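Local coordinates for protein histidine kinase (Pseudomonas aeruginosa, PDB 7C1I) that probably relays phosphoryl groups between sensor kinase receiver domains and downstream response regulators, as a histidine-containing phosphotransfer (HPt) protein of a two-component system, at residues 22-34 and 101-115. Residues are numbered along the deposited sequence; the frame is centred on the assembly and turned at random.
Sequences YPVLLDTFVLDSE and FAIVRILFKQERQRY
L26 and F108 meet where helices 22-45 and 90-112 run antiparallel in the helical bundle of this HPt domain, the local axes approaching to 9.6 Å, their N-to-C directions 151° apart. CD2 of L26 sits squarely over one face of the F108 ring, 3.6 Å from its centroid, a CH-pi contact; CG1 of V104 covers the other face. F29 turns its ring obliquely to F108, F29 CD2 lying 3.5 Å from F108 CE2. F101 is a knob in the hole formed by F29, V30, S33 and E34; with CG anti to the backbone N (chi1 176°), its ring reaches in until F101 CE1 lies 3.4 Å from S33 CB. Beyond this pair of helices, L11 of helix 8-18 also packs on F108, and F59 of helix 49-65 on S33.

At the far end P23 lies across the Y115 ring, its CD over one face, while its CB rests over the guanidinium face of R112.

Two salt bridges run along one flank. R112 bends at chi2, and its NE donates a hydrogen bond to D27 OD2 at 3.0 Å, from above the carboxylate plane. A water links D27 OD1 to K109 NZ. Extended R105 gives its NH1 to Q45 O of a second subunit; its NE points at E34 OE2, 2.8 Å away, a hydrogen bond with an N-H...O angle of 166°, and a water joins R105 NH2 to E34 OE1.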
loop_
_atom_site.group_PDB
_atom_site.type_symbol
_atom_site.label_atom_id
_atom_site.label_comp_id
_atom_site.label_asym_id
_atom_site.label_seq_id
_atom_site.Cartn_x
_atom_site.Cartn_y
_atom_site.Cartn_z
ATOM N N TYR A 22 31.754 3.913 7.140
ATOM C CA TYR A 22 30.769 3.116 6.361
ATOM C C TYR A 22 29.469 2.858 7.116
ATOM O O TYR A 22 28.403 3.180 6.594
ATOM C CB TYR A 22 31.331 1.836 5.739
ATOM C CG TYR A 22 30.364 1.036 4.903
ATOM C CD1 TYR A 22 30.038 1.527 3.650
ATOM C CD2 TYR A 22 29.909 -0.218 5.274
ATOM C CE1 TYR A 22 29.294 0.776 2.755
ATOM C CE2 TYR A 22 29.086 -0.929 4.417
ATOM C CZ TYR A 22 28.728 -0.410 3.186
ATOM O OH TYR A 22 27.955 -1.065 2.272
ATOM N N PRO A 23 29.438 2.371 8.377
ATOM C CA PRO A 23 28.151 2.173 9.045
ATOM C C PRO A 23 27.360 3.478 9.225
ATOM O O PRO A 23 26.141 3.472 9.249
ATOM C CB PRO A 23 28.467 1.498 10.388
ATOM C CG PRO A 23 29.957 1.691 10.526
ATOM C CD PRO A 23 30.544 1.758 9.133
ATOM N N VAL A 24 28.040 4.610 9.431
ATOM C CA VAL A 24 27.372 5.930 9.640
ATOM C C VAL A 24 26.608 6.293 8.361
ATOM O O VAL A 24 25.473 6.804 8.441
ATOM C CB VAL A 24 28.446 6.978 9.995
ATOM C CG1 VAL A 24 27.816 8.355 10.134
ATOM C CG2 VAL A 24 29.156 6.543 11.267
ATOM N N LEU A 25 27.213 5.986 7.211
ATOM C CA LEU A 25 26.643 6.272 5.867
ATOM C C LEU A 25 25.407 5.383 5.677
ATOM O O LEU A 25 24.412 5.894 5.122
ATOM C CB LEU A 25 27.633 5.992 4.732
ATOM C CG LEU A 25 28.831 6.940 4.762
ATOM C CD1 LEU A 25 29.713 6.563 3.582
ATOM C CD2 LEU A 25 28.365 8.379 4.603
ATOM N N LEU A 26 25.473 4.110 6.078
ATOM C CA LEU A 26 24.225 3.303 5.998
ATOM C C LEU A 26 23.107 4.014 6.767
ATOM O O LEU A 26 21.957 4.084 6.284
ATOM C CB LEU A 26 24.497 1.926 6.611
ATOM C CG LEU A 26 25.510 1.113 5.806
ATOM C CD1 LEU A 26 25.815 -0.189 6.531
ATOM C CD2 LEU A 26 25.251 0.756 4.353
ATOM N N ASP A 27 23.328 4.424 8.020
ATOM C CA ASP A 27 22.351 5.046 8.954
ATOM C C ASP A 27 21.855 6.326 8.271
ATOM O O ASP A 27 20.649 6.617 8.383
ATOM C CB ASP A 27 22.930 5.325 10.343
ATOM C CG ASP A 27 23.109 4.034 11.123
ATOM O OD1 ASP A 27 22.420 3.050 10.795
ATOM O OD2 ASP A 27 23.878 4.144 12.097
ATOM N N THR A 28 22.830 7.080 7.755
ATOM C CA THR A 28 22.498 8.446 7.268
ATOM C C THR A 28 21.550 8.295 6.072
ATOM O O THR A 28 20.614 9.123 6.106
ATOM C CB THR A 28 23.716 9.283 6.858
ATOM O OG1 THR A 28 24.455 9.403 8.074
ATOM C CG2 THR A 28 23.358 10.666 6.358
ATOM N N PHE A 29 21.888 7.330 5.210
ATOM C CA PHE A 29 21.144 7.098 3.945
ATOM C C PHE A 29 19.689 6.799 4.322
ATOM O O PHE A 29 18.729 7.299 3.707
ATOM C CB PHE A 29 21.699 5.965 3.080
ATOM C CG PHE A 29 20.801 5.725 1.891
ATOM C CD1 PHE A 29 20.770 6.665 0.874
ATOM C CD2 PHE A 29 19.997 4.601 1.823
ATOM C CE1 PHE A 29 20.094 6.416 -0.309
ATOM C CE2 PHE A 29 19.151 4.457 0.735
ATOM C CZ PHE A 29 19.243 5.335 -0.321
ATOM N N VAL A 30 19.495 6.002 5.377
ATOM C CA VAL A 30 18.109 5.654 5.812
ATOM C C VAL A 30 17.401 6.962 6.183
ATOM O O VAL A 30 16.253 7.245 5.783
ATOM C CB VAL A 30 18.064 4.571 6.907
ATOM C CG1 VAL A 30 16.697 4.410 7.556
ATOM C CG2 VAL A 30 18.601 3.287 6.295
ATOM N N LEU A 31 17.964 7.772 7.088
ATOM C CA LEU A 31 17.280 8.994 7.586
ATOM C C LEU A 31 17.108 9.967 6.413
ATOM O O LEU A 31 16.008 10.551 6.346
ATOM C CB LEU A 31 18.137 9.589 8.708
ATOM C CG LEU A 31 18.087 8.709 9.955
ATOM C CD1 LEU A 31 19.036 9.251 11.012
ATOM C CD2 LEU A 31 16.714 8.491 10.572
ATOM N N ASP A 32 18.121 10.169 5.564
ATOM C CA ASP A 32 18.031 11.144 4.444
ATOM C C ASP A 32 16.847 10.699 3.579
ATOM O O ASP A 32 16.043 11.539 3.128
ATOM C CB ASP A 32 19.344 11.208 3.661
ATOM C CG ASP A 32 20.443 11.977 4.375
ATOM O OD1 ASP A 32 20.179 12.566 5.442
ATOM O OD2 ASP A 32 21.522 11.860 3.761
ATOM N N SER A 33 16.844 9.416 3.201
ATOM C CA SER A 33 15.838 8.861 2.258
ATOM C C SER A 33 14.446 9.022 2.879
ATOM O O SER A 33 13.493 9.287 2.122
ATOM C CB SER A 33 16.212 7.452 1.875
ATOM O OG SER A 33 17.445 7.341 1.179
ATOM N N GLU A 34 14.223 8.669 4.148
ATOM C CA GLU A 34 12.907 8.800 4.829
ATOM C C GLU A 34 12.508 10.275 4.702
ATOM O O GLU A 34 11.296 10.473 4.496
ATOM C CB GLU A 34 13.005 8.253 6.255
ATOM C CG GLU A 34 13.100 6.739 6.190
ATOM C CD GLU A 34 13.230 6.129 7.576
ATOM O OE1 GLU A 34 13.711 6.838 8.484
ATOM O OE2 GLU A 34 13.010 4.900 7.619
ATOM N N PHE A 101 12.782 1.238 -1.530
ATOM C CA PHE A 101 13.471 1.803 -0.341
ATOM C C PHE A 101 13.328 0.817 0.823
ATOM O O PHE A 101 14.270 0.556 1.592
ATOM C CB PHE A 101 13.031 3.214 0.060
ATOM C CG PHE A 101 13.733 3.625 1.330
ATOM C CD1 PHE A 101 15.096 3.865 1.375
ATOM C CD2 PHE A 101 13.039 3.709 2.524
ATOM C CE1 PHE A 101 15.677 4.177 2.595
ATOM C CE2 PHE A 101 13.599 4.064 3.741
ATOM C CZ PHE A 101 14.948 4.338 3.750
ATOM N N ALA A 102 12.166 0.183 1.006
ATOM C CA ALA A 102 11.987 -0.710 2.175
ATOM C C ALA A 102 13.004 -1.850 2.063
ATOM O O ALA A 102 13.478 -2.322 3.115
ATOM C CB ALA A 102 10.583 -1.262 2.206
ATOM N N ILE A 103 13.305 -2.293 0.840
ATOM C CA ILE A 103 14.298 -3.392 0.648
ATOM C C ILE A 103 15.674 -2.849 1.043
ATOM O O ILE A 103 16.426 -3.543 1.753
ATOM C CB ILE A 103 14.282 -3.966 -0.781
ATOM C CG1 ILE A 103 12.902 -4.526 -1.134
ATOM C CG2 ILE A 103 15.446 -4.926 -0.973
ATOM C CD1 ILE A 103 12.799 -4.960 -2.577
ATOM N N VAL A 104 16.055 -1.733 0.414
ATOM C CA VAL A 104 17.405 -1.182 0.743
ATOM C C VAL A 104 17.491 -0.974 2.257
ATOM O O VAL A 104 18.529 -1.282 2.880
ATOM C CB VAL A 104 17.577 0.163 0.011
ATOM C CG1 VAL A 104 18.882 0.777 0.499
ATOM C CG2 VAL A 104 17.590 -0.194 -1.467
ATOM N N ARG A 105 16.464 -0.454 2.937
ATOM C CA ARG A 105 16.427 -0.156 4.393
ATOM C C ARG A 105 16.769 -1.464 5.117
ATOM O O ARG A 105 17.624 -1.399 6.022
ATOM C CB ARG A 105 15.081 0.466 4.778
ATOM C CG ARG A 105 15.167 0.945 6.220
ATOM C CD ARG A 105 13.816 1.509 6.617
ATOM N NE ARG A 105 13.800 2.185 7.905
ATOM C CZ ARG A 105 13.944 1.678 9.124
ATOM N NH1 ARG A 105 14.097 0.373 9.255
ATOM N NH2 ARG A 105 13.985 2.476 10.176
ATOM N N ILE A 106 16.008 -2.538 4.890
ATOM C CA ILE A 106 16.224 -3.716 5.783
ATOM C C ILE A 106 17.629 -4.258 5.496
ATOM O O ILE A 106 18.264 -4.753 6.449
ATOM C CB ILE A 106 15.089 -4.747 5.616
ATOM C CG1 ILE A 106 15.339 -5.913 6.578
ATOM C CG2 ILE A 106 15.069 -5.399 4.246
ATOM C CD1 ILE A 106 15.317 -5.602 8.053
ATOM N N LEU A 107 18.115 -4.240 4.251
ATOM C CA LEU A 107 19.474 -4.762 3.947
ATOM C C LEU A 107 20.457 -3.852 4.693
ATOM O O LEU A 107 21.466 -4.370 5.210
ATOM C CB LEU A 107 19.764 -4.778 2.444
ATOM C CG LEU A 107 18.874 -5.745 1.664
ATOM C CD1 LEU A 107 19.099 -5.579 0.168
ATOM C CD2 LEU A 107 19.234 -7.145 2.137
ATOM N N PHE A 108 20.250 -2.532 4.720
ATOM C CA PHE A 108 21.231 -1.684 5.446
ATOM C C PHE A 108 21.112 -1.890 6.961
ATOM O O PHE A 108 22.156 -1.862 7.646
ATOM C CB PHE A 108 21.030 -0.211 5.081
ATOM C CG PHE A 108 21.620 0.181 3.750
ATOM C CD1 PHE A 108 22.081 -0.701 2.786
ATOM C CD2 PHE A 108 21.598 1.538 3.470
ATOM C CE1 PHE A 108 22.664 -0.334 1.584
ATOM C CE2 PHE A 108 22.176 1.916 2.269
ATOM C CZ PHE A 108 22.654 1.021 1.341
ATOM N N LYS A 109 19.924 -2.114 7.531
ATOM C CA LYS A 109 19.793 -2.318 8.999
ATOM C C LYS A 109 20.466 -3.656 9.326
ATOM O O LYS A 109 21.181 -3.723 10.349
ATOM C CB LYS A 109 18.301 -2.416 9.332
ATOM C CG LYS A 109 17.602 -1.065 9.248
ATOM C CD LYS A 109 17.901 -0.237 10.478
ATOM C CE LYS A 109 17.400 1.192 10.461
ATOM N NZ LYS A 109 17.665 1.774 11.799
ATOM N N GLN A 110 20.357 -4.650 8.440
ATOM C CA GLN A 110 21.022 -5.959 8.679
ATOM C C GLN A 110 22.537 -5.746 8.764
ATOM O O GLN A 110 23.206 -6.264 9.681
ATOM C CB GLN A 110 20.588 -6.946 7.593
ATOM C CG GLN A 110 21.145 -8.351 7.759
ATOM C CD GLN A 110 20.617 -9.218 6.642
ATOM O OE1 GLN A 110 20.630 -8.840 5.472
ATOM N NE2 GLN A 110 20.336 -10.470 6.966
ATOM N N GLU A 111 23.076 -5.098 7.725
ATOM C CA GLU A 111 24.548 -4.933 7.590
ATOM C C GLU A 111 24.970 -4.090 8.799
ATOM O O GLU A 111 26.042 -4.334 9.391
ATOM C CB GLU A 111 24.864 -4.181 6.296
ATOM C CG GLU A 111 26.361 -3.981 6.154
ATOM C CD GLU A 111 27.197 -5.250 6.136
ATOM O OE1 GLU A 111 26.669 -6.320 5.775
ATOM O OE2 GLU A 111 28.419 -5.105 6.346
ATOM N N ARG A 112 24.273 -3.025 9.205
ATOM C CA ARG A 112 24.698 -2.086 10.278
ATOM C C ARG A 112 24.941 -2.878 11.567
ATOM O O ARG A 112 25.729 -2.411 12.414
ATOM C CB ARG A 112 23.657 -0.983 10.499
ATOM C CG ARG A 112 23.882 -0.002 11.641
ATOM C CD ARG A 112 25.143 0.767 11.296
ATOM N NE ARG A 112 25.438 1.650 12.416
ATOM C CZ ARG A 112 26.117 1.331 13.512
ATOM N NH1 ARG A 112 26.527 0.084 13.668
ATOM N NH2 ARG A 112 26.355 2.217 14.463
ATOM N N GLN A 113 24.234 -3.990 11.791
ATOM C CA GLN A 113 24.310 -4.714 13.088
ATOM C C GLN A 113 25.688 -5.378 13.188
ATOM O O GLN A 113 26.045 -5.853 14.284
ATOM C CB GLN A 113 23.165 -5.729 13.084
ATOM C CG GLN A 113 21.844 -5.067 13.449
ATOM C CD GLN A 113 20.710 -6.040 13.234
ATOM O OE1 GLN A 113 20.738 -7.173 13.710
ATOM N NE2 GLN A 113 19.705 -5.712 12.440
ATOM N N ARG A 114 26.511 -5.386 12.137
ATOM C CA ARG A 114 27.861 -6.005 12.061
ATOM C C ARG A 114 28.868 -5.013 12.654
ATOM O O ARG A 114 30.010 -5.502 12.790
ATOM C CB ARG A 114 28.238 -6.516 10.667
ATOM C CG ARG A 114 27.223 -7.543 10.186
ATOM C CD ARG A 114 27.496 -7.980 8.761
ATOM N NE ARG A 114 28.680 -8.826 8.774
ATOM C CZ ARG A 114 29.873 -8.417 8.361
ATOM N NH1 ARG A 114 30.870 -9.281 8.451
ATOM N NH2 ARG A 114 29.998 -7.243 7.769
ATOM N N TYR A 115 28.478 -3.798 13.052
ATOM C CA TYR A 115 29.425 -2.744 13.497
ATOM C C TYR A 115 28.946 -2.280 14.877
ATOM O O TYR A 115 27.750 -2.262 15.223
ATOM C CB TYR A 115 29.413 -1.564 12.520
ATOM C CG TYR A 115 29.821 -2.046 11.151
ATOM C CD1 TYR A 115 28.773 -2.460 10.346
ATOM C CD2 TYR A 115 31.090 -2.067 10.597
ATOM C CE1 TYR A 115 29.014 -2.981 9.086
ATOM C CE2 TYR A 115 31.317 -2.533 9.312
ATOM C CZ TYR A 115 30.266 -2.918 8.501
ATOM O OH TYR A 115 30.444 -3.557 7.308
HETATM O O HOH W 1 20.502 1.454 12.456
HETATM O O HOH W 2 14.403 5.340 10.553
#